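Local coordinates for protein nucleoporin NUP145N (Chaetomium thermophilum, PDB 5HB6) that probably serves as a structural component of the nuclear pore complex, this part being its autopeptidase domain, a type that cleaves its own precursor, at residues 41-46 against 79-84. The protein carries 1 engineered substitution. Numbering follows the deposited sequence.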
loop_
_atom_site.group_PDB
_atom_site.type_symbol
_atom_site.label_atom_id
_atom_site.label_comp_id
_atom_site.label_asym_id
_atom_site.label_seq_id
_atom_site.Cartn_x
_atom_site.Cartn_y
_atom_site.Cartn_z
ATOM N N VAL A 41 -11.713 0.944 0.730
ATOM C CA VAL A 41 -13.106 0.609 0.446
ATOM C C VAL A 41 -13.172 -0.909 0.402
ATOM O O VAL A 41 -12.131 -1.586 0.303
ATOM C CB VAL A 41 -13.567 1.221 -0.896
ATOM C CG1 VAL A 41 -13.556 2.735 -0.832
ATOM C CG2 VAL A 41 -12.681 0.736 -2.030
ATOM N N PRO A 42 -14.375 -1.482 0.467
ATOM C CA PRO A 42 -14.474 -2.938 0.326
ATOM C C PRO A 42 -13.978 -3.334 -1.049
ATOM O O PRO A 42 -14.212 -2.626 -2.034
ATOM C CB PRO A 42 -15.975 -3.223 0.482
ATOM C CG PRO A 42 -16.521 -2.043 1.182
ATOM C CD PRO A 42 -15.701 -0.868 0.692
ATOM N N VAL A 43 -13.267 -4.457 -1.110
ATOM C CA VAL A 43 -12.714 -4.940 -2.370
ATOM C C VAL A 43 -13.303 -6.299 -2.724
ATOM O O VAL A 43 -13.548 -7.147 -1.860
ATOM C CB VAL A 43 -11.170 -4.998 -2.361
ATOM C CG1 VAL A 43 -10.580 -3.585 -2.351
ATOM C CG2 VAL A 43 -10.659 -5.801 -1.204
ATOM N N ASP A 44 -13.480 -6.512 -4.017
ATOM C CA ASP A 44 -14.021 -7.766 -4.537
ATOM C C ASP A 44 -12.843 -8.689 -4.822
ATOM O O ASP A 44 -12.077 -8.453 -5.758
ATOM C CB ASP A 44 -14.828 -7.492 -5.803
ATOM C CG ASP A 44 -15.494 -8.742 -6.371
ATOM O OD1 ASP A 44 -15.246 -9.866 -5.868
ATOM O OD2 ASP A 44 -16.261 -8.578 -7.340
ATOM N N LEU A 45 -12.667 -9.709 -3.986
ATOM C CA LEU A 45 -11.591 -10.672 -4.155
ATOM C C LEU A 45 -12.091 -11.990 -4.717
ATOM O O LEU A 45 -11.347 -12.974 -4.709
ATOM C CB LEU A 45 -10.862 -10.906 -2.830
ATOM C CG LEU A 45 -10.307 -9.673 -2.110
ATOM C CD1 LEU A 45 -9.568 -10.067 -0.848
ATOM C CD2 LEU A 45 -9.403 -8.881 -3.032
ATOM N N SER A 46 -13.330 -12.023 -5.213
ATOM C CA SER A 46 -13.916 -13.281 -5.667
ATOM C C SER A 46 -13.177 -13.869 -6.862
ATOM O O SER A 46 -13.225 -15.086 -7.072
ATOM C CB SER A 46 -15.404 -13.091 -5.994
ATOM O OG SER A 46 -15.599 -12.188 -7.068
ATOM N N LYS A 79 -12.496 -1.154 -9.729
ATOM C CA LYS A 79 -12.631 -2.601 -9.786
ATOM C C LYS A 79 -11.371 -3.263 -9.245
ATOM O O LYS A 79 -10.276 -2.691 -9.285
ATOM C CB LYS A 79 -12.858 -3.083 -11.223
ATOM C CG LYS A 79 -14.152 -2.582 -11.865
ATOM C CD LYS A 79 -15.377 -3.285 -11.307
ATOM C CE LYS A 79 -16.643 -2.864 -12.036
ATOM N NZ LYS A 79 -16.594 -3.149 -13.506
ATOM N N GLY A 80 -11.544 -4.477 -8.732
ATOM C CA GLY A 80 -10.428 -5.218 -8.179
ATOM C C GLY A 80 -9.759 -4.425 -7.076
ATOM O O GLY A 80 -10.419 -3.844 -6.209
ATOM N N LEU A 81 -8.430 -4.400 -7.098
ATOM C CA LEU A 81 -7.642 -3.624 -6.156
ATOM C C LEU A 81 -7.288 -2.227 -6.670
ATOM O O LEU A 81 -6.507 -1.523 -6.021
ATOM C CB LEU A 81 -6.384 -4.399 -5.776
ATOM C CG LEU A 81 -6.636 -5.728 -5.088
ATOM C CD1 LEU A 81 -5.345 -6.377 -4.722
ATOM C CD2 LEU A 81 -7.497 -5.546 -3.850
ATOM N N ASN A 82 -7.854 -1.802 -7.804
ATOM C CA ASN A 82 -7.559 -0.487 -8.375
ATOM C C ASN A 82 -8.512 0.542 -7.772
ATOM O O ASN A 82 -9.380 1.119 -8.427
ATOM C CB ASN A 82 -7.657 -0.536 -9.898
ATOM C CG ASN A 82 -7.027 0.682 -10.562
ATOM O OD1 ASN A 82 -6.381 1.497 -9.895
ATOM N ND2 ASN A 82 -7.196 0.799 -11.887
ATOM N N VAL A 83 -8.320 0.759 -6.475
ATOM C CA VAL A 83 -9.268 1.496 -5.648
ATOM C C VAL A 83 -8.483 2.360 -4.670
ATOM O O VAL A 83 -7.262 2.196 -4.512
ATOM C CB VAL A 83 -10.210 0.544 -4.888
ATOM C CG1 VAL A 83 -11.002 -0.342 -5.854
ATOM C CG2 VAL A 83 -9.433 -0.319 -3.885
ATOM N N PRO A 84 -9.151 3.252 -3.946
ATOM C CA PRO A 84 -8.438 4.082 -2.969
ATOM C C PRO A 84 -7.696 3.247 -1.916
ATOM O O PRO A 84 -8.195 2.223 -1.431
ATOM C CB PRO A 84 -9.564 4.924 -2.354
ATOM C CG PRO A 84 -10.560 5.047 -3.450
ATOM C CD PRO A 84 -10.542 3.706 -4.120
HETATM O O HOH W 1 -13.066 -4.269 -5.759
#
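Val-43 meets Leu-81 and Val-83 with its branches where two loops of the Nup98-type autopeptidase domain run side by side in nearly opposite directions. One loop leaves strand 35-39 and the other leads into its antiparallel neighbour 85-89; a backbone bond of Pro-84 with Lys-40 lies at this end, and beyond it side chains join the loops. CG1 of Val-43 lies 3.8 Å from Val-83 CG2, the two side chains slanting across one another. Chi1 of -70° sets that CG1 anti to the carbonyl carbon, with CG2 lodged between N and C; CG1 of Val-43 also reaches Leu-81 CD2 at 3.9 Å, with CG2 a little farther from the same methyl. That leucine methyl, the end of its side chain, touches Leu-45 CD2 at 3.9 Å, and here the side chains cross at about a right angle. Farther along, Val-41 turns CG2 against Val-83 CB, 3.8 Å away, and more loosely against the ring carbon CD of Pro-84. Phe-39 of strand 35-39 also packs on Leu-81 and Val-83. Lys-79 to Asn-82 form a type II' turn with Gly-80 at positive phi, while Asp-44 OD1 accepts from Ser-46 N in an Asx turn and also takes a bond from Ser-46 OG. A single water supplies the polar link between the segments, accepting from Asp-44 N at 2.9 Å and donating to Gly-80 O at 2.7 Å.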